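Local coordinates for protein Kinase A (Toxoplasma gondii, PDB 5J3U) that binds cyclic AMP in two tandem nucleotide-binding domains and, as a regulatory subunit of protein kinase A, probably restrains the catalytic subunit until the messenger arrives, at residues Q18-N23 and D157-T161; V179-E185 and I232-L238; A216-E220 and R240-K244. One frame throughout, in Å; residues are numbered along the deposited sequence.

Contact 1. Residues Q18-N23 and D157-T161; sequences QSFLFN and DALRT
R160 reaches across to the carbonyl of Q18 and grips it side-on with two nitrogens: NE lies 2.7 Å from Q18 O and NH2 completes the fork at 3.0 Å from the same oxygen. The oxygen sits close to the guanidinium plane, so the fork fixes the rotation of the group. One guanidinium face is then turned to F20, whose CE1 comes within 3.3 Å of R160 NH1, the ring and guanidinium planes being 40° apart. Arginine suits the place because an extended chain, straight from CG to NE, can carry a flat donor to the loop. The contact ties that loop, between helices 6-18 and 27-36, to 159-165, an outermost strand, within this chain, of the second cyclic nucleotide-binding domain's sheet. One residue on from R160, T161 N meets N23 OD1 at 3.0 Å, the bond nearly straight at 169°; N23 holds CG anti to its backbone N (chi1 179°), and its ND2 is held by R17 O. On the looser side two waters bridge the segments, one from N23 ND2 to T161 O and one between N23 O and T161 O, and Q18 is exposed to solvent, its OE1 beside R160 CD (3.4 Å).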
loop_
_atom_site.group_PDB
_atom_site.type_symbol
_atom_site.label_atom_id
_atom_site.label_comp_id
_atom_site.label_asym_id
_atom_site.label_seq_id
_atom_site.Cartn_x
_atom_site.Cartn_y
_atom_site.Cartn_z
ATOM N N GLN A 18 -5.746 4.116 1.904
ATOM C CA GLN A 18 -5.031 3.021 1.206
ATOM C C GLN A 18 -3.880 3.439 0.296
ATOM O O GLN A 18 -3.119 2.583 -0.154
ATOM C CB GLN A 18 -6.027 2.155 0.417
ATOM C CG GLN A 18 -6.977 1.373 1.315
ATOM C CD GLN A 18 -6.239 0.604 2.411
ATOM O OE1 GLN A 18 -5.333 -0.158 2.126
ATOM N NE2 GLN A 18 -6.599 0.856 3.669
ATOM N N SER A 19 -3.733 4.719 0.018
ATOM C CA SER A 19 -2.732 5.189 -0.928
ATOM C C SER A 19 -1.384 5.214 -0.228
ATOM O O SER A 19 -1.251 5.825 0.836
ATOM C CB SER A 19 -3.065 6.580 -1.378
ATOM O OG SER A 19 -2.142 7.059 -2.333
ATOM N N PHE A 20 -0.345 4.628 -0.833
ATOM C CA PHE A 20 0.933 4.585 -0.133
ATOM C C PHE A 20 1.413 5.895 0.482
ATOM O O PHE A 20 1.775 5.862 1.646
ATOM C CB PHE A 20 2.046 4.009 -0.991
ATOM C CG PHE A 20 1.799 2.615 -1.400
ATOM C CD1 PHE A 20 1.781 1.585 -0.459
ATOM C CD2 PHE A 20 1.579 2.304 -2.722
ATOM C CE1 PHE A 20 1.476 0.299 -0.845
ATOM C CE2 PHE A 20 1.322 0.987 -3.124
ATOM C CZ PHE A 20 1.281 -0.014 -2.177
ATOM N N LEU A 21 1.399 7.022 -0.239
ATOM C CA LEU A 21 1.998 8.233 0.345
ATOM C C LEU A 21 1.194 8.810 1.499
ATOM O O LEU A 21 1.718 9.604 2.237
ATOM C CB LEU A 21 2.237 9.341 -0.673
ATOM C CG LEU A 21 3.291 9.059 -1.735
ATOM C CD1 LEU A 21 3.428 10.318 -2.559
ATOM C CD2 LEU A 21 4.642 8.588 -1.171
ATOM N N PHE A 22 -0.078 8.448 1.609
ATOM C CA PHE A 22 -0.963 8.991 2.657
ATOM C C PHE A 22 -1.234 8.063 3.806
ATOM O O PHE A 22 -1.815 8.470 4.786
ATOM C CB PHE A 22 -2.293 9.439 2.046
ATOM C CG PHE A 22 -2.120 10.427 0.966
ATOM C CD1 PHE A 22 -1.947 10.013 -0.326
ATOM C CD2 PHE A 22 -2.127 11.800 1.232
ATOM C CE1 PHE A 22 -1.793 10.945 -1.359
ATOM C CE2 PHE A 22 -1.920 12.725 0.232
ATOM C CZ PHE A 22 -1.758 12.300 -1.063
ATOM N N ASN A 23 -0.795 6.800 3.709
ATOM C CA ASN A 23 -1.229 5.773 4.646
ATOM C C ASN A 23 -0.775 5.998 6.074
ATOM O O ASN A 23 -1.427 5.530 6.960
ATOM C CB ASN A 23 -0.704 4.402 4.113
ATOM C CG ASN A 23 -1.065 3.241 4.988
ATOM O OD1 ASN A 23 -0.247 2.753 5.757
ATOM N ND2 ASN A 23 -2.292 2.796 4.891
ATOM N N ASP A 157 8.566 0.250 -0.230
ATOM C CA ASP A 157 7.695 1.133 -1.020
ATOM C C ASP A 157 6.279 0.606 -1.229
ATOM O O ASP A 157 5.401 1.368 -1.537
ATOM C CB ASP A 157 8.286 1.352 -2.417
ATOM C CG ASP A 157 9.496 2.294 -2.420
ATOM O OD1 ASP A 157 9.746 2.971 -1.405
ATOM O OD2 ASP A 157 10.240 2.306 -3.434
ATOM N N ALA A 158 6.050 -0.693 -1.051
ATOM C CA ALA A 158 4.725 -1.334 -1.170
ATOM C C ALA A 158 4.039 -1.715 0.184
ATOM O O ALA A 158 3.010 -2.462 0.200
ATOM C CB ALA A 158 4.884 -2.581 -2.000
ATOM N N LEU A 159 4.602 -1.285 1.300
ATOM C CA LEU A 159 4.026 -1.576 2.624
ATOM C C LEU A 159 3.009 -0.549 3.097
ATOM O O LEU A 159 3.161 0.649 2.813
ATOM C CB LEU A 159 5.128 -1.655 3.667
ATOM C CG LEU A 159 6.106 -2.800 3.512
ATOM C CD1 LEU A 159 7.136 -2.812 4.596
ATOM C CD2 LEU A 159 5.409 -4.158 3.495
ATOM N N ARG A 160 1.978 -1.034 3.789
ATOM C CA ARG A 160 1.036 -0.216 4.566
ATOM C C ARG A 160 1.086 -0.663 6.006
ATOM O O ARG A 160 1.687 -1.702 6.274
ATOM C CB ARG A 160 -0.379 -0.332 4.025
ATOM C CG ARG A 160 -0.509 0.127 2.593
ATOM C CD ARG A 160 -1.891 -0.245 2.088
ATOM N NE ARG A 160 -2.164 0.173 0.734
ATOM C CZ ARG A 160 -1.848 -0.493 -0.378
ATOM N NH1 ARG A 160 -1.157 -1.643 -0.357
ATOM N NH2 ARG A 160 -2.188 0.045 -1.553
ATOM N N THR A 161 0.644 0.174 6.926
ATOM C CA THR A 161 0.657 -0.163 8.369
ATOM C C THR A 161 -0.748 -0.231 8.864
ATOM O O THR A 161 -1.568 0.613 8.494
ATOM C CB THR A 161 1.472 0.845 9.185
ATOM O OG1 THR A 161 2.852 0.673 8.814
ATOM C CG2 THR A 161 1.343 0.630 10.659
HETATM O O HOH W 1 -3.396 0.572 6.294
HETATM O O HOH W 2 -1.716 3.258 8.618
#

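Contact 2. Residues V179-E185 and I232-L238; sequences VFYIVEE and ICKVACL
F180 and L238 face each other as a hydrogen-bonded antiparallel pair, with F180 N 2.8 Å from L238 O and L238 N returning the bond to F180 O. I182 and A236 repeat the pattern two residues on. Between these pairs the side chains point to the opposite face of the sheet: Y181 pairs with C237, and the sulfur lies obliquely beside the ring, C237 SG 3.7 Å from Y181 CE1. The same ring meets V235, whose CG2 is 3.8 Å from Y181 CD1, while V183 CG1 rests 4.0 Å from C233 SG. C237 and V235 suit their places because a small sulfur and a branched aliphatic fit beside the broad tyrosine; V183 and C233 are compact enough for the same buried face.

At the other end the ladder slips by one residue. K234 O takes the amide of E184 at 2.8 Å and, weakly, that of E185, so both glutamates stand opposite one lysine in a classic beta bulge. K234 bends at chi3 (-72°) and brings NZ to E185 OE2 at 3.1 Å, on the anti lone pair of that oxygen, the two chains running side by side. E184 turns instead toward A236, with OE2 3.6 Å from A236 CB, and its carboxylate is positioned by a salt bridge to R130 and a hydrogen bond to T161.

Farther out, F212 meets the Y181 ring at a small interplanar angle, F243 meets F180 edge-to-face, and F137 and L138 of helix 116-138 touch I182. The two strands are the inner pair of a four-stranded antiparallel sheet in the cupin-like beta barrel of a cyclic nucleotide-binding domain.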
loop_
_atom_site.group_PDB
_atom_site.type_symbol
_atom_site.label_atom_id
_atom_site.label_comp_id
_atom_site.label_asym_id
_atom_site.label_seq_id
_atom_site.Cartn_x
_atom_site.Cartn_y
_atom_site.Cartn_z
ATOM N N VAL A 179 -3.050 -10.863 1.835
ATOM C CA VAL A 179 -2.091 -9.922 2.512
ATOM C C VAL A 179 -1.048 -10.712 3.307
ATOM O O VAL A 179 -1.384 -11.673 4.035
ATOM C CB VAL A 179 -2.806 -8.958 3.470
ATOM C CG1 VAL A 179 -1.800 -7.994 4.156
ATOM C CG2 VAL A 179 -3.871 -8.191 2.729
ATOM N N PHE A 180 0.213 -10.298 3.180
ATOM C CA PHE A 180 1.339 -10.831 3.962
ATOM C C PHE A 180 1.642 -9.794 5.037
ATOM O O PHE A 180 1.618 -8.609 4.722
ATOM C CB PHE A 180 2.540 -11.047 3.028
ATOM C CG PHE A 180 3.832 -11.432 3.713
ATOM C CD1 PHE A 180 3.965 -12.613 4.382
ATOM C CD2 PHE A 180 4.928 -10.570 3.677
ATOM C CE1 PHE A 180 5.155 -12.990 4.959
ATOM C CE2 PHE A 180 6.138 -10.957 4.204
ATOM C CZ PHE A 180 6.276 -12.146 4.862
ATOM N N TYR A 181 1.873 -10.248 6.281
ATOM C CA TYR A 181 2.092 -9.401 7.430
ATOM C C TYR A 181 3.451 -9.611 8.125
ATOM O O TYR A 181 3.997 -10.713 8.169
ATOM C CB TYR A 181 0.994 -9.674 8.470
ATOM C CG TYR A 181 -0.402 -9.382 8.028
ATOM C CD1 TYR A 181 -0.939 -8.116 8.121
ATOM C CD2 TYR A 181 -1.202 -10.400 7.506
ATOM C CE1 TYR A 181 -2.253 -7.859 7.726
ATOM C CE2 TYR A 181 -2.477 -10.150 7.081
ATOM C CZ TYR A 181 -3.009 -8.898 7.204
ATOM O OH TYR A 181 -4.299 -8.627 6.817
ATOM N N ILE A 182 4.066 -8.523 8.557
ATOM C CA ILE A 182 5.230 -8.555 9.407
ATOM C C ILE A 182 4.928 -7.655 10.635
ATOM O O ILE A 182 4.430 -6.515 10.503
ATOM C CB ILE A 182 6.481 -8.036 8.711
ATOM C CG1 ILE A 182 6.592 -8.578 7.256
ATOM C CG2 ILE A 182 7.663 -8.400 9.572
ATOM C CD1 ILE A 182 7.700 -7.909 6.441
ATOM N N VAL A 183 5.174 -8.163 11.830
ATOM C CA VAL A 183 4.857 -7.440 13.004
ATOM C C VAL A 183 5.959 -6.376 13.158
ATOM O O VAL A 183 7.137 -6.715 13.295
ATOM C CB VAL A 183 4.879 -8.332 14.271
ATOM C CG1 VAL A 183 4.625 -7.511 15.497
ATOM C CG2 VAL A 183 3.836 -9.476 14.197
ATOM N N GLU A 184 5.556 -5.133 13.194
ATOM C CA GLU A 184 6.516 -4.020 13.447
ATOM C C GLU A 184 6.795 -3.843 14.944
ATOM O O GLU A 184 7.944 -3.633 15.348
ATOM C CB GLU A 184 5.949 -2.701 12.920
ATOM C CG GLU A 184 5.680 -2.676 11.432
ATOM C CD GLU A 184 5.118 -1.329 10.925
ATOM O OE1 GLU A 184 5.769 -0.280 11.265
ATOM O OE2 GLU A 184 4.080 -1.335 10.179
ATOM N N GLU A 185 5.734 -3.864 15.744
ATOM C CA GLU A 185 5.782 -3.756 17.197
ATOM C C GLU A 185 4.554 -4.456 17.773
ATOM O O GLU A 185 3.529 -4.578 17.089
ATOM C CB GLU A 185 5.749 -2.289 17.664
ATOM C CG GLU A 185 6.895 -1.398 17.221
ATOM C CD GLU A 185 6.885 -0.062 18.001
ATOM O OE1 GLU A 185 7.396 -0.026 19.138
ATOM O OE2 GLU A 185 6.370 0.918 17.466
ATOM N N ILE A 232 -1.494 -5.488 21.904
ATOM C CA ILE A 232 -1.640 -4.584 20.815
ATOM C C ILE A 232 -0.655 -5.055 19.726
ATOM O O ILE A 232 0.345 -5.685 20.022
ATOM C CB ILE A 232 -1.400 -3.130 21.246
ATOM C CG1 ILE A 232 -1.712 -2.178 20.093
ATOM C CG2 ILE A 232 0.027 -2.886 21.739
ATOM C CD1 ILE A 232 -1.865 -0.723 20.480
ATOM N N CYS A 233 -0.965 -4.816 18.454
ATOM C CA CYS A 233 -0.099 -5.259 17.400
ATOM C C CYS A 233 -0.124 -4.268 16.267
ATOM O O CYS A 233 -1.200 -3.936 15.749
ATOM C CB CYS A 233 -0.556 -6.622 16.888
ATOM S SG CYS A 233 0.654 -7.426 15.827
ATOM N N LYS A 234 1.049 -3.827 15.854
ATOM C CA LYS A 234 1.238 -2.930 14.689
ATOM C C LYS A 234 1.904 -3.731 13.606
ATOM O O LYS A 234 3.007 -4.244 13.835
ATOM C CB LYS A 234 2.127 -1.746 15.066
ATOM C CG LYS A 234 2.316 -0.755 13.932
ATOM C CD LYS A 234 3.449 0.219 14.204
ATOM C CE LYS A 234 3.131 1.203 15.241
ATOM N NZ LYS A 234 4.354 2.059 15.447
ATOM N N VAL A 235 1.240 -3.886 12.451
ATOM C CA VAL A 235 1.708 -4.738 11.400
ATOM C C VAL A 235 1.957 -3.948 10.124
ATOM O O VAL A 235 1.225 -3.000 9.783
ATOM C CB VAL A 235 0.760 -5.928 11.024
ATOM C CG1 VAL A 235 0.873 -7.027 12.044
ATOM C CG2 VAL A 235 -0.667 -5.466 10.818
ATOM N N ALA A 236 3.041 -4.309 9.475
ATOM C CA ALA A 236 3.311 -3.956 8.086
ATOM C C ALA A 236 2.597 -4.969 7.206
ATOM O O ALA A 236 2.686 -6.211 7.461
ATOM C CB ALA A 236 4.805 -3.939 7.818
ATOM N N CYS A 237 2.036 -4.480 6.099
ATOM C CA CYS A 237 1.106 -5.269 5.261
ATOM C C CYS A 237 1.553 -5.150 3.812
ATOM O O CYS A 237 1.753 -4.031 3.342
ATOM C CB CYS A 237 -0.309 -4.698 5.363
ATOM S SG CYS A 237 -0.903 -4.496 7.045
ATOM N N LEU A 238 1.708 -6.282 3.142
ATOM C CA LEU A 238 2.095 -6.381 1.729
ATOM C C LEU A 238 1.023 -7.182 0.972
ATOM O O LEU A 238 0.743 -8.333 1.312
ATOM C CB LEU A 238 3.404 -7.108 1.622
ATOM C CG LEU A 238 4.132 -7.148 0.291
ATOM C CD1 LEU A 238 4.585 -5.749 -0.106
ATOM C CD2 LEU A 238 5.290 -8.118 0.309
#

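Contact 3. Residues A216-E220 and R240-K244; sequences ALINE and RKSFK. With CMP (adenosine-3',5'-cyclic-monophosphate), chain B.
The backbones of helix 215-219 and helix 240-246 come nearest at L217 and R240, CA to CA 6.3 Å, with E220 leaving the helical path at positive phi. The short helix belongs to the phosphate-binding cassette of the cyclic nucleotide-binding domain: A216 N donates to O1P of the bound cyclic AMP at 3.0 Å, and alanine keeps the side chain small beside the phosphate. L217 divides its two methyls between partners. CD1 sits over the face of the F243 ring, 3.5 Å from F243 CG, in a CH-pi contact, while CD2 lies against one face of the R240 guanidinium. That suits a leucine, whose fork can serve a ring and a flat cation together. R240 is tied back by a salt bridge to D178, and its NH2 donates to A216 O at 3.2 Å from well above the carbonyl plane. E220 bends at chi2 (-57°) and splits its carboxylate between two cations: OE1 makes a salt bridge to R240 NH1 at 2.7 Å, weak as a hydrogen bond because the angle is only 128°. K244 NZ meets E220 OE2 on the syn side of the carboxylate, 29° out of its plane, and L217 O from above the carbonyl plane, each at 2.9 Å.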
loop_
_atom_site.group_PDB
_atom_site.type_symbol
_atom_site.label_atom_id
_atom_site.label_comp_id
_atom_site.label_asym_id
_atom_site.label_seq_id
_atom_site.Cartn_x
_atom_site.Cartn_y
_atom_site.Cartn_z
ATOM N N ALA A 216 -1.413 -18.572 2.601
ATOM C CA ALA A 216 -2.518 -18.380 1.647
ATOM C C ALA A 216 -1.988 -17.859 0.311
ATOM O O ALA A 216 -2.518 -18.189 -0.737
ATOM C CB ALA A 216 -3.589 -17.457 2.189
ATOM N N LEU A 217 -0.928 -17.042 0.351
ATOM C CA LEU A 217 -0.332 -16.469 -0.880
ATOM C C LEU A 217 0.458 -17.505 -1.659
ATOM O O LEU A 217 0.250 -17.642 -2.874
ATOM C CB LEU A 217 0.600 -15.269 -0.523
ATOM C CG LEU A 217 -0.029 -14.119 0.255
ATOM C CD1 LEU A 217 0.938 -12.947 0.456
ATOM C CD2 LEU A 217 -1.275 -13.614 -0.418
ATOM N N ILE A 218 1.298 -18.284 -0.973
ATOM C CA ILE A 218 2.142 -19.264 -1.593
ATOM C C ILE A 218 1.340 -20.464 -2.092
ATOM O O ILE A 218 1.625 -20.967 -3.173
ATOM C CB ILE A 218 3.250 -19.755 -0.666
ATOM C CG1 ILE A 218 4.215 -18.590 -0.373
ATOM C CG2 ILE A 218 4.021 -20.916 -1.281
ATOM C CD1 ILE A 218 5.110 -18.809 0.816
ATOM N N ASN A 219 0.369 -20.901 -1.300
ATOM C CA ASN A 219 -0.372 -22.143 -1.593
ATOM C C ASN A 219 -1.690 -21.922 -2.273
ATOM O O ASN A 219 -2.359 -22.897 -2.666
ATOM C CB ASN A 219 -0.599 -22.924 -0.312
ATOM C CG ASN A 219 0.670 -23.409 0.319
ATOM O OD1 ASN A 219 1.643 -23.727 -0.357
ATOM N ND2 ASN A 219 0.631 -23.571 1.615
ATOM N N GLU A 220 -2.132 -20.666 -2.369
ATOM C CA GLU A 220 -3.382 -20.321 -3.009
ATOM C C GLU A 220 -4.546 -21.016 -2.307
ATOM O O GLU A 220 -5.367 -21.680 -2.961
ATOM C CB GLU A 220 -3.390 -20.697 -4.499
ATOM C CG GLU A 220 -2.135 -20.326 -5.274
ATOM C CD GLU A 220 -1.797 -18.868 -5.206
ATOM O OE1 GLU A 220 -2.620 -18.077 -4.677
ATOM O OE2 GLU A 220 -0.698 -18.517 -5.697
ATOM N N ARG A 240 -0.974 -9.267 -2.000
ATOM C CA ARG A 240 -0.630 -10.449 -2.789
ATOM C C ARG A 240 0.156 -10.183 -4.062
ATOM O O ARG A 240 1.214 -10.808 -4.326
ATOM C CB ARG A 240 -1.964 -11.137 -3.166
ATOM C CG ARG A 240 -1.827 -12.267 -4.161
ATOM C CD ARG A 240 -3.199 -12.841 -4.487
ATOM N NE ARG A 240 -3.665 -13.697 -3.403
ATOM C CZ ARG A 240 -3.245 -14.932 -3.184
ATOM N NH1 ARG A 240 -2.344 -15.487 -3.962
ATOM N NH2 ARG A 240 -3.729 -15.618 -2.160
ATOM N N LYS A 241 -0.320 -9.204 -4.832
ATOM C CA LYS A 241 0.326 -8.889 -6.087
ATOM C C LYS A 241 1.765 -8.403 -5.860
ATOM O O LYS A 241 2.649 -8.816 -6.570
ATOM C CB LYS A 241 -0.451 -7.851 -6.883
ATOM C CG LYS A 241 0.073 -7.728 -8.297
ATOM C CD LYS A 241 -0.880 -6.930 -9.166
ATOM C CE LYS A 241 -2.139 -7.703 -9.517
ATOM N NZ LYS A 241 -2.830 -7.061 -10.677
ATOM N N SER A 242 1.970 -7.539 -4.864
ATOM C CA SER A 242 3.320 -7.075 -4.511
ATOM C C SER A 242 4.181 -8.178 -3.963
ATOM O O SER A 242 5.372 -8.229 -4.221
ATOM C CB SER A 242 3.289 -5.956 -3.480
ATOM O OG SER A 242 2.421 -4.971 -3.927
ATOM N N PHE A 243 3.590 -9.059 -3.152
ATOM C CA PHE A 243 4.319 -10.200 -2.648
ATOM C C PHE A 243 4.886 -11.075 -3.778
ATOM O O PHE A 243 6.082 -11.438 -3.808
ATOM C CB PHE A 243 3.395 -11.030 -1.745
ATOM C CG PHE A 243 4.016 -12.260 -1.158
ATOM C CD1 PHE A 243 3.941 -13.496 -1.832
ATOM C CD2 PHE A 243 4.514 -12.262 0.137
ATOM C CE1 PHE A 243 4.459 -14.632 -1.267
ATOM C CE2 PHE A 243 5.009 -13.421 0.713
ATOM C CZ PHE A 243 4.983 -14.603 0.015
ATOM N N LYS A 244 4.006 -11.422 -4.705
ATOM C CA LYS A 244 4.404 -12.241 -5.855
ATOM C C LYS A 244 5.449 -11.515 -6.742
ATOM O O LYS A 244 6.388 -12.135 -7.206
ATOM C CB LYS A 244 3.186 -12.566 -6.680
ATOM C CG LYS A 244 2.190 -13.509 -6.051
ATOM C CD LYS A 244 2.659 -14.933 -5.987
ATOM C CE LYS A 244 1.567 -15.788 -5.296
ATOM N NZ LYS A 244 1.894 -17.235 -5.182
HETATM P P CMP B . -1.913 -18.153 6.392
HETATM O O1P CMP B . -1.867 -17.252 5.226
HETATM O O2P CMP B . -2.496 -19.557 6.196
HETATM O "O5'" CMP B . -2.737 -17.405 7.542
HETATM C "C5'" CMP B . -2.684 -17.978 8.863
HETATM C "C4'" CMP B . -1.203 -17.908 9.244
HETATM O "O4'" CMP B . -0.867 -18.462 10.526
HETATM C "C3'" CMP B . -0.386 -18.796 8.325
HETATM O "O3'" CMP B . -0.411 -18.238 7.003
HETATM C "C2'" CMP B . 0.956 -18.849 9.009
HETATM O "O2'" CMP B . 1.731 -17.640 8.765
HETATM C "C1'" CMP B . 0.507 -18.760 10.465
HETATM N N9 CMP B . 0.706 -19.986 11.178
HETATM C C8 CMP B . 1.260 -20.029 12.409
HETATM N N7 CMP B . 1.280 -21.335 12.877
HETATM C C5 CMP B . 0.688 -22.111 11.944
HETATM C C6 CMP B . 0.387 -23.564 11.775
HETATM N N6 CMP B . 0.701 -24.480 12.743
HETATM N N1 CMP B . -0.211 -23.907 10.624
HETATM C C2 CMP B . -0.586 -23.056 9.630
HETATM N N3 CMP B . -0.320 -21.713 9.729
HETATM C C4 CMP B . 0.317 -21.217 10.816
#

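Overall arrangement
Contact 2 lies within the second domain, mostly buried and apolar, a run of backbone bonds between inner strands, with a charged, more open end at the bulge; contacts 1 and 3 are partly buried and rely more on charged side chains. Contact 1 brings the early loop to the outer strand of the same sheet, where R160 O bonds to C237 N. Contact 3 is joined to contact 2 through the chain, since strand 232-239 runs into helix 240-246, and through F180, which packs on L217 and F243. Of the three, it alone touches the nucleotide, through A216. In contact 1 arginine serves a carbonyl, whereas in contact 3 arginine and lysine bind carbonyls as well as the E220 carboxylate.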